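Local coordinates for protein DNA polymerase III subunit beta (Helicobacter pylori 26695, PDB 4S3I) that tethers DNA polymerases and other proteins to DNA, acting as a ring-shaped sliding factor that confers processivity, at residues I5-N10 with S57-Q62; H34-V39 with F112-F117; I256-L261 with V340-E345; L351-L356 with K366-M371. One frame throughout, in Å; residues are numbered along the deposited sequence.

Overall arrangement
The four contacts fall into two pairs in different domains of one subunit. Contacts 1 and 2 belong to the N-terminal domain, with centres about 17 Å apart; their segments alternate along the chain, both reach the sheet containing strands 34-40 and 53-60, and I5 packs on V39 where they meet. Contacts 3 and 4 follow in series in the C-terminal domain, about 11 Å apart between centres, on neighbouring strands of another antiparallel sheet, joined through R342 and Q353. Between the centres of contacts 1 and 3 lie about 56 Å, across the chain's centre. That second sheet continues into strand 179-185 of the central domain, so the chain forms a continuous arc suited to a DNA-encircling ring.

Contact 1 of 4, residues I5-N10 with S57-Q62; sequences ISVSKN and SYIFTQ
V7 and I59 meet where strand 4-7 passes beside strand 53-60, at the corner where the chain leaves one antiparallel sheet of the N-terminal domain for another. From I5 to S8 and from I59 to Q62 the backbones run at 104°, so the two segments cross and do not pair along their length. I59 sends CD1 into the corner, 3.9 Å from both CB and CG1 of V7. Its CG1 sits between the backbone N and the carbonyl carbon (chi1 62°), and the chain then stretches straight out to reach V7. Beside this pair, T61 offers its methyl CG2 to I5, 4.1 Å from CG2 of the isoleucine, the two side chains crossing at about a right angle. The backbone is pinned once directly: Q62 N donates to S6 O over 2.8 Å, in a bent bond with 140° at the hydrogen. S6 OG rests 3.3 Å from Q62 CB while bonding to S63 OG, and the backbones of S6 and S63 pair as strand 63-66 lines up with strand 4-7. Further out, L12 of helix 9-19 packs on both V7 and I59, closing the corner from the helix side. S8 is the N-cap residue of that helix. Its backbone N donates to a water 2.9 Å away, and the same water donates to F60 O at 2.6 Å.

Contact 2 of 4, residues H34-V39 with F112-F117; sequences HIHLEV and FDADEF
H34 and F112, whose rings lie against each other, share a hold on one hydroxyl: T71 OG1 is hydrogen-bonded to both H34 ND1 and F112 N. T71 belongs to strand 68-73, beside strand 34-40 in an antiparallel sheet of the N-terminal domain, and the loop after strand 105-110 folds over that sheet here. With ND1 of the imidazole fixed in this way, the two rings form an offset stack, centroids 4.0 Å apart and planes 18° from parallel. F112 CD2 stands 3.2 Å above the H34 plane, over its centre, so the packing is tight. The loop keeps its shape through an Asx turn, D115 N donating to D113 OD1 at 3.1 Å; the backbone then turns, with F117 N bonded to A114 O, and brings F117 back to the strand. H36, two residues on from H34 and on the same side of the sheet, has CG anti to the backbone N (chi1 -178°), which sets its imidazole beside A114 CB, 4.0 Å from CD2. A CH-pi contact places H36 CB 3.4 Å from the F117 ring centroid, over the face. At its edge, near the ring plane, F117 turns CE2 to H34 O, 3.2 Å away.

Contact 3 of 4, residues I256-L261 with V340-E345; sequences ISSFTL and VLRCNE
R342 wraps its side chain round the S258 hydroxyl. CB starts 3.8 Å from S258 OG, CG comes to 3.4 Å of that oxygen, and CD stays alongside. The chain is extended from CG to NE; then chi4 of -83° swings the guanidinium round so that NH1 donates to S258 OG over 2.9 Å, close to the guanidinium plane. NE bonds instead to Q353 OE1 on the next strand, and V340 CG1 lies over one guanidinium face, 3.7 Å above it. Beneath this, the backbones of F259 and L341, and of S257 and C343, form antiparallel hydrogen-bonded pairs. A classic beta bulge sets I256 and S257 together opposite C343, and there I256 N reaches N344 OD1 at 2.8 Å. On the face that carries F259 and C343, L341 packs its CB on L261 CD1, 3.9 Å away. Strand 257-262 edges the sheet within this chain, with strand 338-343 between it and 350-354; L282 and L284 of strand 279-284 pack against L341.

Contact 4 of 4, residues L351-L356 with K366-M371; sequences LIQESL and KISTLM
E354 and K366 cross at about a right angle, the carboxylate lying over the lysine's methylenes and short of its ammonium group. E354 OE1 sits 3.3 Å from K366 CD but 4.4 Å from NZ, too far for a salt bridge. The extended lysine runs on past it to donate NZ to L356 O at 3.0 Å, with K359 O as a further partner; E354 OE2 is held by G335 N. A water bridges the two groups, accepting from K366 NZ and lying 2.8 Å from OE1.

Q353 is turned differently. Its CG lies between the backbone N and the carbonyl carbon (chi1 70°), and the straight chain beyond lays the amide alongside S368, so that NE2 donates nearly in the amide plane to S368 OG at 3.0 Å. OE1 is left for R342. On that side of the sheet too, L351 lays CD1 against L370, 3.9 Å from its CB. I352 and T369 face the other way, covered by A330 of helix 324-332, and their backbones form the antiparallel hydrogen-bonded pair, I352 N to T369 O being 2.7 Å. Beyond it the strands part, and a water accepts from E354 N and donates to I367 O.

Strand 368-371 also pairs with strand 179-185, joining the sheets of the central and C-terminal domains edge to edge, as is characteristic of the ring-shaped bacterial sliding factors that encircle DNA.

Contact 1 of 4, residues I5-N10 with S57-Q62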
loop_
_atom_site.group_PDB
_atom_site.type_symbol
_atom_site.label_atom_id
_atom_site.label_comp_id
_atom_site.label_asym_id
_atom_site.label_seq_id
_atom_site.Cartn_x
_atom_site.Cartn_y
_atom_site.Cartn_z
ATOM N N ILE A 5 -2.588 1.391 -37.246
ATOM C CA ILE A 5 -2.286 2.737 -36.791
ATOM C C ILE A 5 -0.988 2.744 -35.984
ATOM O O ILE A 5 -0.464 1.686 -35.617
ATOM C CB ILE A 5 -3.390 3.259 -35.874
ATOM C CG1 ILE A 5 -3.585 2.317 -34.687
ATOM C CG2 ILE A 5 -4.721 3.433 -36.616
ATOM C CD1 ILE A 5 -4.467 2.882 -33.595
ATOM N N SER A 6 -0.486 3.937 -35.677
ATOM C CA SER A 6 0.561 4.069 -34.679
ATOM C C SER A 6 0.074 5.096 -33.687
ATOM O O SER A 6 -0.637 6.040 -34.066
ATOM C CB SER A 6 1.890 4.511 -35.295
ATOM O OG SER A 6 1.865 5.881 -35.646
ATOM N N VAL A 7 0.417 4.903 -32.415
ATOM C CA VAL A 7 0.011 5.828 -31.369
ATOM C C VAL A 7 1.162 6.132 -30.429
ATOM O O VAL A 7 2.190 5.444 -30.429
ATOM C CB VAL A 7 -1.178 5.287 -30.539
ATOM C CG1 VAL A 7 -2.398 5.047 -31.428
ATOM C CG2 VAL A 7 -0.780 3.998 -29.830
ATOM N N SER A 8 0.976 7.167 -29.621
ATOM C CA SER A 8 1.936 7.517 -28.595
ATOM C C SER A 8 1.798 6.547 -27.421
ATOM O O SER A 8 0.691 6.296 -26.940
ATOM C CB SER A 8 1.695 8.951 -28.124
ATOM O OG SER A 8 2.541 9.286 -27.041
ATOM N N LYS A 9 2.924 6.014 -26.961
ATOM C CA LYS A 9 2.944 5.080 -25.839
ATOM C C LYS A 9 2.268 5.670 -24.602
ATOM O O LYS A 9 1.428 5.030 -23.967
ATOM C CB LYS A 9 4.398 4.680 -25.531
ATOM C CG LYS A 9 4.577 3.558 -24.508
ATOM C CD LYS A 9 4.568 4.078 -23.076
ATOM C CE LYS A 9 5.523 3.294 -22.192
ATOM N NZ LYS A 9 5.421 3.746 -20.774
ATOM N N ASN A 10 2.638 6.895 -24.250
ATOM C CA ASN A 10 2.088 7.502 -23.045
ATOM C C ASN A 10 0.599 7.830 -23.143
ATOM O O ASN A 10 -0.134 7.682 -22.157
ATOM C CB ASN A 10 2.904 8.729 -22.630
ATOM C CG ASN A 10 4.334 8.376 -22.275
ATOM O OD1 ASN A 10 4.584 7.616 -21.334
ATOM N ND2 ASN A 10 5.285 8.920 -23.031
ATOM N N SER A 57 -13.341 6.496 -24.456
ATOM C CA SER A 57 -12.297 7.511 -24.543
ATOM C C SER A 57 -11.696 7.499 -25.936
ATOM O O SER A 57 -11.912 6.553 -26.704
ATOM C CB SER A 57 -11.189 7.221 -23.526
ATOM O OG SER A 57 -11.698 7.112 -22.210
ATOM N N TYR A 58 -10.931 8.534 -26.267
ATOM C CA TYR A 58 -10.155 8.502 -27.502
ATOM C C TYR A 58 -8.751 9.053 -27.297
ATOM O O TYR A 58 -8.513 9.863 -26.394
ATOM C CB TYR A 58 -10.859 9.251 -28.643
ATOM C CG TYR A 58 -10.620 10.746 -28.651
ATOM C CD1 TYR A 58 -11.511 11.610 -28.035
ATOM C CD2 TYR A 58 -9.509 11.298 -29.295
ATOM C CE1 TYR A 58 -11.305 12.978 -28.050
ATOM C CE2 TYR A 58 -9.290 12.661 -29.304
ATOM C CZ TYR A 58 -10.194 13.497 -28.682
ATOM O OH TYR A 58 -9.992 14.859 -28.685
ATOM N N ILE A 59 -7.827 8.607 -28.145
ATOM C CA ILE A 59 -6.552 9.286 -28.315
ATOM C C ILE A 59 -6.371 9.550 -29.804
ATOM O O ILE A 59 -6.949 8.848 -30.641
ATOM C CB ILE A 59 -5.367 8.467 -27.772
ATOM C CG1 ILE A 59 -5.223 7.138 -28.520
ATOM C CG2 ILE A 59 -5.504 8.253 -26.261
ATOM C CD1 ILE A 59 -3.978 6.313 -28.094
ATOM N N PHE A 60 -5.583 10.572 -30.134
ATOM C CA PHE A 60 -5.280 10.857 -31.527
ATOM C C PHE A 60 -4.242 9.857 -31.984
ATOM O O PHE A 60 -3.345 9.502 -31.221
ATOM C CB PHE A 60 -4.714 12.270 -31.680
ATOM C CG PHE A 60 -5.728 13.362 -31.476
ATOM C CD1 PHE A 60 -6.738 13.573 -32.413
ATOM C CD2 PHE A 60 -5.658 14.191 -30.364
ATOM C CE1 PHE A 60 -7.676 14.582 -32.232
ATOM C CE2 PHE A 60 -6.589 15.208 -30.174
ATOM C CZ PHE A 60 -7.599 15.403 -31.110
ATOM N N THR A 61 -4.353 9.407 -33.224
ATOM C CA THR A 61 -3.336 8.547 -33.814
ATOM C C THR A 61 -2.170 9.375 -34.351
ATOM O O THR A 61 -2.367 10.494 -34.833
ATOM C CB THR A 61 -3.918 7.713 -34.967
ATOM O OG1 THR A 61 -4.361 8.591 -36.007
ATOM C CG2 THR A 61 -5.090 6.876 -34.474
ATOM N N GLN A 62 -0.963 8.822 -34.256
ATOM C CA GLN A 62 0.213 9.431 -34.867
ATOM C C GLN A 62 0.194 9.206 -36.367
ATOM O O GLN A 62 0.638 10.054 -37.142
ATOM C CB GLN A 62 1.489 8.847 -34.272
ATOM C CG GLN A 62 1.676 9.225 -32.824
ATOM C CD GLN A 62 1.595 10.726 -32.620
ATOM O OE1 GLN A 62 0.728 11.224 -31.897
ATOM N NE2 GLN A 62 2.498 11.458 -33.265
HETATM O O HOH W 1 -1.239 8.968 -29.733
#

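Contact 2 of 4, residues H34-V39 with F112-F117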
loop_
_atom_site.group_PDB
_atom_site.type_symbol
_atom_site.label_atom_id
_atom_site.label_comp_id
_atom_site.label_asym_id
_atom_site.label_seq_id
_atom_site.Cartn_x
_atom_site.Cartn_y
_atom_site.Cartn_z
ATOM N N HIS A 34 -12.545 -7.352 -21.972
ATOM C CA HIS A 34 -12.006 -6.765 -23.197
ATOM C C HIS A 34 -12.374 -5.296 -23.426
ATOM O O HIS A 34 -13.470 -4.846 -23.075
ATOM C CB HIS A 34 -12.446 -7.581 -24.423
ATOM C CG HIS A 34 -11.548 -8.733 -24.731
ATOM N ND1 HIS A 34 -11.208 -9.090 -26.019
ATOM C CD2 HIS A 34 -10.912 -9.610 -23.916
ATOM C CE1 HIS A 34 -10.406 -10.138 -25.984
ATOM N NE2 HIS A 34 -10.205 -10.468 -24.722
ATOM N N ILE A 35 -11.447 -4.582 -24.057
ATOM C CA ILE A 35 -11.668 -3.225 -24.520
ATOM C C ILE A 35 -11.987 -3.248 -26.019
ATOM O O ILE A 35 -11.289 -3.904 -26.798
ATOM C CB ILE A 35 -10.432 -2.357 -24.268
ATOM C CG1 ILE A 35 -10.272 -2.117 -22.762
ATOM C CG2 ILE A 35 -10.532 -1.037 -25.023
ATOM C CD1 ILE A 35 -8.912 -1.507 -22.341
ATOM N N HIS A 36 -13.053 -2.547 -26.409
ATOM C CA HIS A 36 -13.420 -2.402 -27.816
ATOM C C HIS A 36 -12.568 -1.276 -28.413
ATOM O O HIS A 36 -12.392 -0.205 -27.802
ATOM C CB HIS A 36 -14.911 -2.082 -27.929
ATOM C CG HIS A 36 -15.415 -1.945 -29.330
ATOM N ND1 HIS A 36 -15.273 -0.784 -30.064
ATOM C CD2 HIS A 36 -16.111 -2.804 -30.118
ATOM C CE1 HIS A 36 -15.844 -0.944 -31.249
ATOM N NE2 HIS A 36 -16.361 -2.157 -31.302
ATOM N N LEU A 37 -12.024 -1.519 -29.599
ATOM C CA LEU A 37 -11.175 -0.532 -30.261
ATOM C C LEU A 37 -11.828 -0.134 -31.577
ATOM O O LEU A 37 -12.372 -0.986 -32.286
ATOM C CB LEU A 37 -9.791 -1.105 -30.549
ATOM C CG LEU A 37 -8.957 -1.639 -29.398
ATOM C CD1 LEU A 37 -7.647 -2.236 -29.922
ATOM C CD2 LEU A 37 -8.671 -0.531 -28.385
ATOM N N GLU A 38 -11.770 1.153 -31.909
ATOM C CA GLU A 38 -12.286 1.615 -33.198
ATOM C C GLU A 38 -11.439 2.751 -33.751
ATOM O O GLU A 38 -11.229 3.761 -33.076
ATOM C CB GLU A 38 -13.753 2.049 -33.084
ATOM C CG GLU A 38 -14.290 2.698 -34.358
ATOM C CD GLU A 38 -15.793 2.513 -34.542
ATOM O OE1 GLU A 38 -16.532 2.495 -33.529
ATOM O OE2 GLU A 38 -16.235 2.387 -35.710
ATOM N N VAL A 39 -10.939 2.580 -34.971
ATOM C CA VAL A 39 -10.165 3.644 -35.601
ATOM C C VAL A 39 -11.088 4.374 -36.561
ATOM O O VAL A 39 -11.633 3.770 -37.482
ATOM C CB VAL A 39 -8.911 3.113 -36.327
ATOM C CG1 VAL A 39 -8.143 4.264 -36.960
ATOM C CG2 VAL A 39 -8.005 2.355 -35.344
ATOM N N PHE A 112 -11.885 -10.808 -29.770
ATOM C CA PHE A 112 -13.205 -11.444 -29.809
ATOM C C PHE A 112 -14.093 -10.802 -30.887
ATOM O O PHE A 112 -13.749 -9.760 -31.442
ATOM C CB PHE A 112 -13.896 -11.350 -28.442
ATOM C CG PHE A 112 -13.238 -12.169 -27.362
ATOM C CD1 PHE A 112 -12.690 -13.417 -27.643
ATOM C CD2 PHE A 112 -13.185 -11.699 -26.061
ATOM C CE1 PHE A 112 -12.084 -14.176 -26.635
ATOM C CE2 PHE A 112 -12.577 -12.442 -25.053
ATOM C CZ PHE A 112 -12.024 -13.677 -25.339
ATOM N N ASP A 113 -15.231 -11.418 -31.169
ATOM C CA ASP A 113 -16.200 -10.840 -32.103
ATOM C C ASP A 113 -16.764 -9.532 -31.529
ATOM O O ASP A 113 -17.499 -9.540 -30.542
ATOM C CB ASP A 113 -17.322 -11.848 -32.382
ATOM C CG ASP A 113 -18.319 -11.361 -33.432
ATOM O OD1 ASP A 113 -18.119 -10.281 -34.033
ATOM O OD2 ASP A 113 -19.310 -12.087 -33.659
ATOM N N ALA A 114 -16.412 -8.408 -32.144
ATOM C CA ALA A 114 -16.900 -7.105 -31.695
ATOM C C ALA A 114 -18.434 -6.999 -31.690
ATOM O O ALA A 114 -18.992 -6.123 -31.028
ATOM C CB ALA A 114 -16.283 -5.990 -32.526
ATOM N N ASP A 115 -19.106 -7.884 -32.418
ATOM C CA ASP A 115 -20.571 -7.894 -32.450
ATOM C C ASP A 115 -21.186 -8.271 -31.095
ATOM O O ASP A 115 -22.365 -8.009 -30.835
ATOM C CB ASP A 115 -21.084 -8.855 -33.529
ATOM C CG ASP A 115 -20.862 -8.337 -34.949
ATOM O OD1 ASP A 115 -20.811 -7.101 -35.136
ATOM O OD2 ASP A 115 -20.751 -9.182 -35.872
ATOM N N GLU A 116 -20.389 -8.901 -30.238
ATOM C CA GLU A 116 -20.874 -9.306 -28.926
ATOM C C GLU A 116 -20.701 -8.163 -27.931
ATOM O O GLU A 116 -21.290 -8.178 -26.856
ATOM C CB GLU A 116 -20.120 -10.556 -28.410
ATOM C CG GLU A 116 -20.833 -11.302 -27.265
ATOM C CD GLU A 116 -19.906 -12.231 -26.466
ATOM O OE1 GLU A 116 -18.842 -12.626 -26.994
ATOM O OE2 GLU A 116 -20.247 -12.553 -25.300
ATOM N N PHE A 117 -19.880 -7.179 -28.287
ATOM C CA PHE A 117 -19.586 -6.078 -27.382
ATOM C C PHE A 117 -20.856 -5.241 -27.191
ATOM O O PHE A 117 -21.573 -4.952 -28.154
ATOM C CB PHE A 117 -18.425 -5.235 -27.917
ATOM C CG PHE A 117 -17.621 -4.569 -26.857
ATOM C CD1 PHE A 117 -17.958 -3.297 -26.411
ATOM C CD2 PHE A 117 -16.505 -5.203 -26.307
ATOM C CE1 PHE A 117 -17.214 -2.672 -25.424
ATOM C CE2 PHE A 117 -15.751 -4.586 -25.326
ATOM C CZ PHE A 117 -16.105 -3.317 -24.876
#

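Contact 3 of 4, residues I256-L261 with V340-E345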
loop_
_atom_site.group_PDB
_atom_site.type_symbol
_atom_site.label_atom_id
_atom_site.label_comp_id
_atom_site.label_asym_id
_atom_site.label_seq_id
_atom_site.Cartn_x
_atom_site.Cartn_y
_atom_site.Cartn_z
ATOM N N ILE A 256 -30.624 25.073 19.587
ATOM C CA ILE A 256 -30.507 25.807 20.839
ATOM C C ILE A 256 -29.131 26.457 20.940
ATOM O O ILE A 256 -29.015 27.650 21.221
ATOM C CB ILE A 256 -30.714 24.875 22.043
ATOM C CG1 ILE A 256 -32.087 24.196 21.959
ATOM C CG2 ILE A 256 -30.572 25.643 23.345
ATOM C CD1 ILE A 256 -32.334 23.129 23.022
ATOM N N SER A 257 -28.093 25.663 20.691
ATOM C CA SER A 257 -26.722 26.145 20.818
ATOM C C SER A 257 -25.886 25.939 19.551
ATOM O O SER A 257 -25.985 24.893 18.889
ATOM C CB SER A 257 -26.043 25.483 22.016
ATOM O OG SER A 257 -26.928 24.596 22.671
ATOM N N SER A 258 -25.075 26.947 19.226
ATOM C CA SER A 258 -24.106 26.872 18.136
ATOM C C SER A 258 -22.715 27.332 18.592
ATOM O O SER A 258 -22.528 28.492 18.969
ATOM C CB SER A 258 -24.554 27.726 16.954
ATOM O OG SER A 258 -25.743 27.224 16.379
ATOM N N PHE A 259 -21.736 26.432 18.536
ATOM C CA PHE A 259 -20.375 26.764 18.961
ATOM C C PHE A 259 -19.404 26.846 17.787
ATOM O O PHE A 259 -19.380 25.955 16.941
ATOM C CB PHE A 259 -19.873 25.707 19.937
ATOM C CG PHE A 259 -20.857 25.360 21.025
ATOM C CD1 PHE A 259 -21.146 26.271 22.032
ATOM C CD2 PHE A 259 -21.469 24.110 21.056
ATOM C CE1 PHE A 259 -22.040 25.941 23.059
ATOM C CE2 PHE A 259 -22.362 23.766 22.080
ATOM C CZ PHE A 259 -22.645 24.686 23.083
ATOM N N THR A 260 -18.607 27.910 17.731
ATOM C CA THR A 260 -17.556 28.033 16.721
ATOM C C THR A 260 -16.257 27.494 17.338
ATOM O O THR A 260 -15.773 28.018 18.338
ATOM C CB THR A 260 -17.395 29.487 16.269
ATOM O OG1 THR A 260 -18.641 29.944 15.722
ATOM C CG2 THR A 260 -16.304 29.622 15.213
ATOM N N LEU A 261 -15.721 26.421 16.764
ATOM C CA LEU A 261 -14.625 25.657 17.380
ATOM C C LEU A 261 -13.473 25.433 16.400
ATOM O O LEU A 261 -13.644 25.591 15.190
ATOM C CB LEU A 261 -15.160 24.318 17.875
ATOM C CG LEU A 261 -16.333 24.419 18.851
ATOM C CD1 LEU A 261 -17.133 23.121 18.904
ATOM C CD2 LEU A 261 -15.836 24.803 20.261
ATOM N N VAL A 340 -18.548 25.036 12.947
ATOM C CA VAL A 340 -19.646 25.313 13.840
ATOM C C VAL A 340 -20.327 24.021 14.193
ATOM O O VAL A 340 -20.686 23.222 13.313
ATOM C CB VAL A 340 -20.633 26.300 13.223
ATOM C CG1 VAL A 340 -21.844 26.475 14.141
ATOM C CG2 VAL A 340 -19.940 27.627 12.967
ATOM N N LEU A 341 -20.483 23.808 15.491
ATOM C CA LEU A 341 -21.196 22.653 15.997
ATOM C C LEU A 341 -22.544 23.148 16.508
ATOM O O LEU A 341 -22.591 23.944 17.454
ATOM C CB LEU A 341 -20.398 22.022 17.144
ATOM C CG LEU A 341 -21.131 20.958 17.954
ATOM C CD1 LEU A 341 -21.400 19.765 17.083
ATOM C CD2 LEU A 341 -20.310 20.538 19.184
ATOM N N ARG A 342 -23.634 22.705 15.886
ATOM C CA ARG A 342 -24.973 23.125 16.308
ATOM C C ARG A 342 -25.701 21.988 17.005
ATOM O O ARG A 342 -25.824 20.883 16.464
ATOM C CB ARG A 342 -25.810 23.613 15.113
ATOM C CG ARG A 342 -25.158 24.678 14.265
ATOM C CD ARG A 342 -26.172 25.334 13.321
ATOM N NE ARG A 342 -25.503 26.128 12.291
ATOM C CZ ARG A 342 -25.071 27.376 12.467
ATOM N NH1 ARG A 342 -25.247 27.988 13.635
ATOM N NH2 ARG A 342 -24.463 28.018 11.475
ATOM N N CYS A 343 -26.213 22.263 18.200
ATOM C CA CYS A 343 -26.807 21.218 19.035
ATOM C C CYS A 343 -28.140 21.642 19.636
ATOM O O CYS A 343 -28.406 22.834 19.828
ATOM C CB CYS A 343 -25.887 20.891 20.214
ATOM S SG CYS A 343 -24.222 20.304 19.820
ATOM N N ASN A 344 -28.957 20.646 19.955
ATOM C CA ASN A 344 -30.090 20.832 20.843
ATOM C C ASN A 344 -29.813 19.993 22.082
ATOM O O ASN A 344 -28.779 20.164 22.720
ATOM C CB ASN A 344 -31.394 20.429 20.149
ATOM C CG ASN A 344 -31.753 21.366 19.023
ATOM O OD1 ASN A 344 -31.793 22.585 19.213
ATOM N ND2 ASN A 344 -31.976 20.816 17.833
ATOM N N GLU A 345 -30.706 19.067 22.407
ATOM C CA GLU A 345 -30.466 18.153 23.524
ATOM C C GLU A 345 -29.336 17.157 23.196
ATOM O O GLU A 345 -29.101 16.839 22.023
ATOM C CB GLU A 345 -31.758 17.414 23.890
ATOM C CG GLU A 345 -32.106 17.451 25.375
ATOM C CD GLU A 345 -32.055 18.852 25.963
ATOM O OE1 GLU A 345 -31.342 19.044 26.974
ATOM O OE2 GLU A 345 -32.729 19.757 25.418
#

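Contact 4 of 4, residues L351-L356 with K366-M371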
loop_
_atom_site.group_PDB
_atom_site.type_symbol
_atom_site.label_atom_id
_atom_site.label_comp_id
_atom_site.label_asym_id
_atom_site.label_seq_id
_atom_site.Cartn_x
_atom_site.Cartn_y
_atom_site.Cartn_z
ATOM N N LEU A 351 -25.307 19.043 14.283
ATOM C CA LEU A 351 -24.857 19.408 12.953
ATOM C C LEU A 351 -23.428 19.906 13.008
ATOM O O LEU A 351 -23.050 20.624 13.938
ATOM C CB LEU A 351 -25.770 20.506 12.378
ATOM C CG LEU A 351 -25.630 20.844 10.887
ATOM C CD1 LEU A 351 -26.279 19.752 10.048
ATOM C CD2 LEU A 351 -26.214 22.209 10.539
ATOM N N ILE A 352 -22.631 19.527 12.012
ATOM C CA ILE A 352 -21.285 20.080 11.850
ATOM C C ILE A 352 -21.209 20.746 10.492
ATOM O O ILE A 352 -21.588 20.146 9.491
ATOM C CB ILE A 352 -20.204 18.970 11.978
ATOM C CG1 ILE A 352 -20.100 18.507 13.434
ATOM C CG2 ILE A 352 -18.834 19.463 11.495
ATOM C CD1 ILE A 352 -19.245 17.270 13.630
ATOM N N GLN A 353 -20.745 21.993 10.447
ATOM C CA GLN A 353 -20.636 22.685 9.169
ATOM C C GLN A 353 -19.527 23.722 9.207
ATOM O O GLN A 353 -18.975 24.004 10.279
ATOM C CB GLN A 353 -21.982 23.310 8.763
ATOM C CG GLN A 353 -22.414 24.485 9.607
ATOM C CD GLN A 353 -23.844 24.941 9.304
ATOM O OE1 GLN A 353 -24.343 25.873 9.928
ATOM N NE2 GLN A 353 -24.501 24.281 8.347
ATOM N N GLU A 354 -19.187 24.273 8.045
ATOM C CA GLU A 354 -18.120 25.247 7.979
ATOM C C GLU A 354 -18.524 26.488 8.756
ATOM O O GLU A 354 -19.713 26.770 8.943
ATOM C CB GLU A 354 -17.804 25.645 6.522
ATOM C CG GLU A 354 -17.301 24.516 5.636
ATOM C CD GLU A 354 -16.702 25.002 4.316
ATOM O OE1 GLU A 354 -16.768 26.217 4.022
ATOM O OE2 GLU A 354 -16.142 24.167 3.572
ATOM N N SER A 355 -17.528 27.236 9.201
ATOM C CA SER A 355 -17.765 28.577 9.689
ATOM C C SER A 355 -18.202 29.367 8.454
ATOM O O SER A 355 -17.698 29.112 7.346
ATOM C CB SER A 355 -16.464 29.139 10.276
ATOM O OG SER A 355 -16.651 30.425 10.822
ATOM N N LEU A 356 -19.128 30.312 8.625
ATOM C CA LEU A 356 -19.633 31.116 7.499
ATOM C C LEU A 356 -20.192 30.250 6.353
ATOM O O LEU A 356 -19.980 30.575 5.179
ATOM C CB LEU A 356 -18.538 32.028 6.918
ATOM C CG LEU A 356 -17.748 32.973 7.822
ATOM C CD1 LEU A 356 -16.828 33.849 6.975
ATOM C CD2 LEU A 356 -18.671 33.828 8.663
ATOM N N LYS A 366 -19.863 23.529 0.040
ATOM C CA LYS A 366 -19.798 23.507 1.504
ATOM C C LYS A 366 -20.738 22.451 2.054
ATOM O O LYS A 366 -21.958 22.563 1.946
ATOM C CB LYS A 366 -20.114 24.877 2.100
ATOM C CG LYS A 366 -19.263 26.001 1.531
ATOM C CD LYS A 366 -19.457 27.275 2.333
ATOM C CE LYS A 366 -18.717 28.443 1.702
ATOM N NZ LYS A 366 -19.051 29.697 2.452
ATOM N N ILE A 367 -20.146 21.421 2.640
ATOM C CA ILE A 367 -20.879 20.254 3.103
ATOM C C ILE A 367 -21.176 20.417 4.593
ATOM O O ILE A 367 -20.318 20.871 5.351
ATOM C CB ILE A 367 -20.048 18.952 2.884
ATOM C CG1 ILE A 367 -20.248 18.398 1.467
ATOM C CG2 ILE A 367 -20.460 17.863 3.867
ATOM C CD1 ILE A 367 -20.024 19.381 0.348
ATOM N N SER A 368 -22.391 20.057 4.998
ATOM C CA SER A 368 -22.787 20.047 6.398
ATOM C C SER A 368 -23.098 18.607 6.722
ATOM O O SER A 368 -23.607 17.883 5.861
ATOM C CB SER A 368 -24.049 20.907 6.603
ATOM O OG SER A 368 -23.811 22.250 6.238
ATOM N N THR A 369 -22.798 18.177 7.944
ATOM C CA THR A 369 -23.121 16.818 8.343
ATOM C C THR A 369 -23.989 16.794 9.598
ATOM O O THR A 369 -23.667 17.430 10.617
ATOM C CB THR A 369 -21.857 15.971 8.585
ATOM O OG1 THR A 369 -21.022 15.977 7.416
ATOM C CG2 THR A 369 -22.249 14.532 8.923
ATOM N N LEU A 370 -25.091 16.059 9.519
ATOM C CA LEU A 370 -25.977 15.865 10.659
ATOM C C LEU A 370 -25.729 14.468 11.223
ATOM O O LEU A 370 -25.725 13.492 10.472
ATOM C CB LEU A 370 -27.437 16.019 10.225
ATOM C CG LEU A 370 -28.452 15.792 11.347
ATOM C CD1 LEU A 370 -28.525 17.013 12.262
ATOM C CD2 LEU A 370 -29.831 15.433 10.801
ATOM N N MET A 371 -25.519 14.372 12.535
ATOM C CA MET A 371 -25.134 13.108 13.175
ATOM C C MET A 371 -25.977 12.795 14.401
ATOM O O MET A 371 -26.339 13.699 15.149
ATOM C CB MET A 371 -23.673 13.172 13.624
ATOM C CG MET A 371 -22.667 12.820 12.568
ATOM S SD MET A 371 -21.054 13.456 13.039
ATOM C CE MET A 371 -20.807 12.635 14.613
HETATM O O HOH W 2 -19.489 18.117 7.586
HETATM O O HOH W 3 -17.121 21.650 2.859
HETATM O O HOH W 4 -17.382 28.864 4.868
HETATM O O HOH W 5 -20.667 23.676 5.695
#